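Long-range contacts in putative glucose-6-phosphate 1-epimerase (Salmonella typhimurium, PDB 2HTB), which probably interconverts the alpha and beta anomers of glucose 6-phosphate and related hexose 6-phosphates, acting as a mutarotase: residues 179-184 against 276-281; 69-74 against 238-243. All blocks are in the same frame, centred on the assembly; numbering follows the deposited sequence.

Contact 1. Residues 179-184 against 276-281; sequences HSYFNV and KTFVCV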
loop_
_atom_site.group_PDB
_atom_site.type_symbol
_atom_site.label_atom_id
_atom_site.label_comp_id
_atom_site.label_asym_id
_atom_site.label_seq_id
_atom_site.Cartn_x
_atom_site.Cartn_y
_atom_site.Cartn_z
ATOM N N HIS A 179 -0.589 -1.874 2.471
ATOM C CA HIS A 179 0.249 -2.973 2.031
ATOM C C HIS A 179 1.332 -2.528 1.018
ATOM O O HIS A 179 1.441 -3.072 -0.099
ATOM C CB HIS A 179 -0.668 -4.079 1.541
ATOM C CG HIS A 179 -0.013 -5.402 1.273
ATOM N ND1 HIS A 179 1.113 -5.538 0.487
ATOM C CD2 HIS A 179 -0.429 -6.663 1.551
ATOM C CE1 HIS A 179 1.384 -6.817 0.316
ATOM N NE2 HIS A 179 0.475 -7.516 0.965
ATOM N N SER A 180 2.186 -1.622 1.450
ATOM C CA SER A 180 3.063 -0.924 0.502
ATOM C C SER A 180 4.071 -1.737 -0.267
ATOM O O SER A 180 4.860 -2.434 0.357
ATOM C CB SER A 180 3.838 0.137 1.234
ATOM O OG SER A 180 2.957 1.126 1.735
ATOM N N TYR A 181 4.128 -1.591 -1.590
ATOM C CA TYR A 181 5.146 -2.258 -2.381
ATOM C C TYR A 181 6.239 -1.262 -2.764
ATOM O O TYR A 181 6.043 -0.353 -3.622
ATOM C CB TYR A 181 4.579 -2.810 -3.709
ATOM C CG TYR A 181 3.681 -3.965 -3.587
ATOM C CD1 TYR A 181 2.361 -3.803 -3.102
ATOM C CD2 TYR A 181 4.125 -5.230 -3.958
ATOM C CE1 TYR A 181 1.517 -4.906 -2.973
ATOM C CE2 TYR A 181 3.325 -6.355 -3.841
ATOM C CZ TYR A 181 2.023 -6.221 -3.362
ATOM O OH TYR A 181 1.208 -7.342 -3.262
ATOM N N PHE A 182 7.425 -1.453 -2.217
ATOM C CA PHE A 182 8.508 -0.520 -2.530
ATOM C C PHE A 182 9.432 -1.018 -3.608
ATOM O O PHE A 182 9.865 -2.163 -3.544
ATOM C CB PHE A 182 9.300 -0.180 -1.258
ATOM C CG PHE A 182 8.486 0.589 -0.275
ATOM C CD1 PHE A 182 7.808 -0.078 0.765
ATOM C CD2 PHE A 182 8.373 1.980 -0.399
ATOM C CE1 PHE A 182 7.065 0.647 1.705
ATOM C CE2 PHE A 182 7.593 2.738 0.518
ATOM C CZ PHE A 182 6.905 2.057 1.563
ATOM N N ASN A 183 9.764 -0.112 -4.533
ATOM C CA ASN A 183 10.620 -0.353 -5.684
ATOM C C ASN A 183 12.010 -0.415 -5.197
ATOM O O ASN A 183 12.489 0.455 -4.462
ATOM C CB ASN A 183 10.523 0.775 -6.685
ATOM C CG ASN A 183 11.212 0.460 -8.004
ATOM O OD1 ASN A 183 11.206 -0.665 -8.441
ATOM N ND2 ASN A 183 11.758 1.470 -8.668
ATOM N N VAL A 184 12.689 -1.451 -5.640
ATOM C CA VAL A 184 13.966 -1.759 -5.109
ATOM C C VAL A 184 14.792 -2.316 -6.287
ATOM O O VAL A 184 14.248 -2.929 -7.241
ATOM C CB VAL A 184 13.687 -2.662 -3.933
ATOM C CG1 VAL A 184 14.327 -4.020 -4.039
ATOM C CG2 VAL A 184 13.917 -1.924 -2.634
ATOM N N LYS A 276 11.873 -9.708 -7.754
ATOM C CA LYS A 276 13.284 -9.360 -7.735
ATOM C C LYS A 276 13.427 -7.890 -7.372
ATOM O O LYS A 276 14.416 -7.493 -6.830
ATOM C CB LYS A 276 13.908 -9.586 -9.130
ATOM C CG LYS A 276 14.064 -11.048 -9.583
ATOM C CD LYS A 276 15.517 -11.608 -9.420
ATOM C CE LYS A 276 15.789 -12.930 -10.345
ATOM N NZ LYS A 276 16.063 -12.651 -11.821
ATOM N N THR A 277 12.355 -7.148 -7.576
ATOM C CA THR A 277 12.365 -5.727 -7.779
ATOM C C THR A 277 11.475 -5.057 -6.743
ATOM O O THR A 277 11.211 -3.858 -6.894
ATOM C CB THR A 277 12.004 -5.531 -9.345
ATOM O OG1 THR A 277 13.216 -5.286 -10.074
ATOM C CG2 THR A 277 11.068 -4.505 -9.696
ATOM N N PHE A 278 10.959 -5.805 -5.732
ATOM C CA PHE A 278 10.243 -5.201 -4.625
ATOM C C PHE A 278 10.359 -5.898 -3.261
ATOM O O PHE A 278 10.783 -7.053 -3.169
ATOM C CB PHE A 278 8.794 -4.920 -4.908
ATOM C CG PHE A 278 7.920 -6.114 -4.787
ATOM C CD1 PHE A 278 7.345 -6.461 -3.559
ATOM C CD2 PHE A 278 7.653 -6.912 -5.913
ATOM C CE1 PHE A 278 6.551 -7.632 -3.450
ATOM C CE2 PHE A 278 6.849 -8.049 -5.805
ATOM C CZ PHE A 278 6.280 -8.417 -4.561
ATOM N N VAL A 279 10.063 -5.113 -2.216
ATOM C CA VAL A 279 9.874 -5.586 -0.872
ATOM C C VAL A 279 8.594 -4.838 -0.334
ATOM O O VAL A 279 8.368 -3.621 -0.603
ATOM C CB VAL A 279 11.162 -5.396 -0.018
ATOM C CG1 VAL A 279 11.484 -3.988 0.257
ATOM C CG2 VAL A 279 11.084 -6.218 1.324
ATOM N N CYS A 280 7.702 -5.571 0.320
ATOM C CA CYS A 280 6.600 -4.865 0.983
ATOM C C CYS A 280 7.023 -4.590 2.439
ATOM O O CYS A 280 7.489 -5.512 3.174
ATOM C CB CYS A 280 5.363 -5.698 0.932
ATOM S SG CYS A 280 4.652 -5.748 -0.661
ATOM N N VAL A 281 6.932 -3.318 2.848
ATOM C CA VAL A 281 7.070 -2.989 4.244
ATOM C C VAL A 281 5.733 -2.378 4.600
ATOM O O VAL A 281 5.391 -1.274 4.167
ATOM C CB VAL A 281 8.237 -2.040 4.442
ATOM C CG1 VAL A 281 8.331 -1.640 5.840
ATOM C CG2 VAL A 281 9.507 -2.789 4.077
#
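Tyr181 and Cys280 face each other as a non-hydrogen-bonded pair of two antiparallel strands. The Tyr181 side chain leaves CB on the same side of the sheet as Cys280 and Phe278. A chi1 of -71° puts CG beside the backbone N and the ring against Cys280 SG. All six ring carbons lie within 4.0 Å of Cys280 SG, nearest at CD2 (3.4 Å). The sulfur sits almost over the ring centre, 3.4 Å from the centroid, a sulfur-aromatic contact on the face. Tyr181 CD2 and CE2 also meet Phe278 CE1, each at 3.5 Å. The two side chains run side by side, with ring planes turned 57° apart. At the tip, Tyr181 OH is hydrogen-bonded to Arg89 NH1; Arg89 probably binds substrate, as in relatives. Cys280 SG also touches the edge of the His179 ring, 3.6 Å from CE1. On the other side of the sheet, Phe182 and Val279 form the hydrogen-bonded pair. Phe182 N gives a bond of 2.9 Å to Val279 O, and Val279 N returns one to Phe182 O. Phe182 CE1 packs on Val281 CB. The strands belong to the antiparallel beta core of the galactose mutarotase-like fold. They place the inferred active-site residues His179 and Glu282 together.

Contact 2. Residues 69-74 against 238-243; sequences GEEEVL and ATLNRT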
loop_
_atom_site.group_PDB
_atom_site.type_symbol
_atom_site.label_atom_id
_atom_site.label_comp_id
_atom_site.label_asym_id
_atom_site.label_seq_id
_atom_site.Cartn_x
_atom_site.Cartn_y
_atom_site.Cartn_z
ATOM N N GLY A 69 13.465 13.998 -9.339
ATOM C CA GLY A 69 14.871 13.667 -9.106
ATOM C C GLY A 69 15.121 12.316 -8.522
ATOM O O GLY A 69 16.250 12.014 -8.097
ATOM N N GLU A 70 14.071 11.497 -8.407
ATOM C CA GLU A 70 14.248 10.167 -7.781
ATOM C C GLU A 70 13.822 9.000 -8.708
ATOM O O GLU A 70 13.138 9.241 -9.702
ATOM C CB GLU A 70 13.564 10.148 -6.433
ATOM C CG GLU A 70 14.019 11.218 -5.473
ATOM C CD GLU A 70 15.417 10.957 -4.764
ATOM O OE1 GLU A 70 16.172 9.998 -5.161
ATOM O OE2 GLU A 70 15.739 11.761 -3.801
ATOM N N GLU A 71 14.249 7.787 -8.420
ATOM C CA GLU A 71 13.620 6.637 -9.023
ATOM C C GLU A 71 12.237 6.439 -8.364
ATOM O O GLU A 71 11.991 6.818 -7.234
ATOM C CB GLU A 71 14.501 5.413 -8.835
ATOM C CG GLU A 71 15.815 5.356 -9.674
ATOM C CD GLU A 71 15.544 5.583 -11.222
ATOM O OE1 GLU A 71 14.524 5.071 -11.749
ATOM O OE2 GLU A 71 16.315 6.280 -11.927
ATOM N N GLU A 72 11.320 5.866 -9.115
ATOM C CA GLU A 72 10.022 5.450 -8.583
ATOM C C GLU A 72 10.258 4.733 -7.234
ATOM O O GLU A 72 11.201 3.890 -7.082
ATOM C CB GLU A 72 9.282 4.532 -9.580
ATOM C CG GLU A 72 9.010 5.122 -10.995
ATOM C CD GLU A 72 7.758 5.975 -11.066
ATOM O OE1 GLU A 72 6.862 5.928 -10.159
ATOM O OE2 GLU A 72 7.610 6.720 -12.062
ATOM N N VAL A 73 9.456 5.140 -6.238
ATOM C CA VAL A 73 9.598 4.631 -4.901
ATOM C C VAL A 73 8.681 3.389 -4.792
ATOM O O VAL A 73 9.061 2.372 -4.252
ATOM C CB VAL A 73 9.238 5.763 -3.904
ATOM C CG1 VAL A 73 9.037 5.190 -2.500
ATOM C CG2 VAL A 73 10.307 6.941 -3.944
ATOM N N LEU A 74 7.478 3.456 -5.377
ATOM C CA LEU A 74 6.539 2.338 -5.284
ATOM C C LEU A 74 6.654 1.447 -6.514
ATOM O O LEU A 74 6.869 1.959 -7.621
ATOM C CB LEU A 74 5.109 2.850 -5.175
ATOM C CG LEU A 74 4.775 3.593 -3.881
ATOM C CD1 LEU A 74 3.337 4.008 -3.905
ATOM C CD2 LEU A 74 5.109 2.753 -2.604
ATOM N N ALA A 238 21.198 -1.236 -1.960
ATOM C CA ALA A 238 22.532 -1.172 -2.551
ATOM C C ALA A 238 22.570 -1.224 -4.109
ATOM O O ALA A 238 23.609 -0.916 -4.718
ATOM C CB ALA A 238 23.496 -2.305 -1.926
ATOM N N THR A 239 21.470 -1.539 -4.784
ATOM C CA THR A 239 21.549 -1.473 -6.204
ATOM C C THR A 239 21.237 -0.069 -6.628
ATOM O O THR A 239 21.994 0.497 -7.343
ATOM C CB THR A 239 20.603 -2.404 -6.800
ATOM O OG1 THR A 239 21.009 -3.707 -6.453
ATOM C CG2 THR A 239 20.468 -2.269 -8.348
ATOM N N LEU A 240 20.100 0.485 -6.204
ATOM C CA LEU A 240 19.705 1.804 -6.624
ATOM C C LEU A 240 20.410 2.846 -5.776
ATOM O O LEU A 240 20.258 4.074 -6.021
ATOM C CB LEU A 240 18.193 1.951 -6.508
ATOM C CG LEU A 240 17.323 1.120 -7.406
ATOM C CD1 LEU A 240 15.885 1.490 -7.212
ATOM C CD2 LEU A 240 17.681 1.393 -8.851
ATOM N N ASN A 241 21.126 2.397 -4.739
ATOM C CA ASN A 241 21.864 3.360 -3.852
ATOM C C ASN A 241 21.085 4.392 -3.074
ATOM O O ASN A 241 21.301 5.586 -3.244
ATOM C CB ASN A 241 22.870 4.149 -4.674
ATOM C CG ASN A 241 24.293 3.790 -4.298
ATOM O OD1 ASN A 241 25.045 3.214 -5.117
ATOM N ND2 ASN A 241 24.655 4.063 -3.026
ATOM N N ARG A 242 20.168 3.911 -2.253
ATOM C CA ARG A 242 19.227 4.751 -1.584
ATOM C C ARG A 242 18.634 4.067 -0.423
ATOM O O ARG A 242 18.656 2.819 -0.357
ATOM C CB ARG A 242 18.091 5.165 -2.484
ATOM C CG ARG A 242 17.227 4.096 -3.046
ATOM C CD ARG A 242 16.062 4.793 -3.830
ATOM N NE ARG A 242 14.988 3.858 -4.082
ATOM C CZ ARG A 242 13.985 4.081 -4.908
ATOM N NH1 ARG A 242 13.963 5.236 -5.593
ATOM N NH2 ARG A 242 13.050 3.113 -5.091
ATOM N N THR A 243 18.150 4.901 0.500
ATOM C CA THR A 243 17.358 4.413 1.540
ATOM C C THR A 243 15.955 4.981 1.421
ATOM O O THR A 243 15.697 6.141 0.892
ATOM C CB THR A 243 17.937 4.702 2.897
ATOM O OG1 THR A 243 17.810 6.095 3.158
ATOM C CG2 THR A 243 19.381 4.322 2.942
HETATM O O HOH W 1 15.533 7.701 -6.166
#
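Arg242 reaches across to the backbone carbonyls of Glu71 and Glu72, and hydrogen bonds dominate the contact. NH2 donates to Glu72 O at 2.8 Å. This bond is nearly straight, with 164° at the hydrogen, and the oxygen lies in the guanidinium plane. NH1 donates to Glu71 O at 3.0 Å. That oxygen is also close to the guanidinium plane, but NH1 stands well above the carbonyl plane of Glu71. A weak third bond runs from NH1 to Glu72 O. The Arg242 side chain is extended from CG to NE, which carries the guanidinium out to the loop.

One water adds a bridge. It accepts from Arg242 NH1 and Glu71 N, and donates to Glu70 OE1 at 2.6 Å. The Glu70 carboxylate thus meets the arginine through water, not directly.

The remaining contacts are van der Waals. Glu71 CB lies 3.3 Å from Arg242 NH1. Leu240 CD1 lies over one guanidinium face, toward its rim. Apolar contact is limited to Leu240 CD2 and Glu71 CG, 4.5 Å apart.

Asn183, ending strand 172-183, is a second partner of both Arg242 NH2 and Glu72 O: its O accepts from the first and its ND2 donates to the second. Asn241 and Arg242 form a G1 bulge opposite Asp237, where strand 232-237 turns into strand 242-249. The loop 69-74 follows strand 61-67. Strand 298-308 lies against both sides, with Val306 touching Val73 and Arg242.

How the contacts relate
The centres of contacts 1 and 2 lie about 11 Å apart, on the same side of the chain's centre. Their segments alternate along the chain: 69-74, 179-184, 238-243, then 276-281. Contact 1 pairs strands 172-183 and 278-286 of one sheet. Contact 2 joins the loop after strand 61-67 to strand 242-249 of another. Asn183 links them directly. Besides its ties to Arg242 and Glu72, its N probably hydrogen-bonds to Val73 O at 2.6 Å. Phe182 also packs on Val73. The strand that carries His179 is thereby tied at its C-terminal end, four residues beyond His179, to contact 2, which itself lies away from the annotated sites.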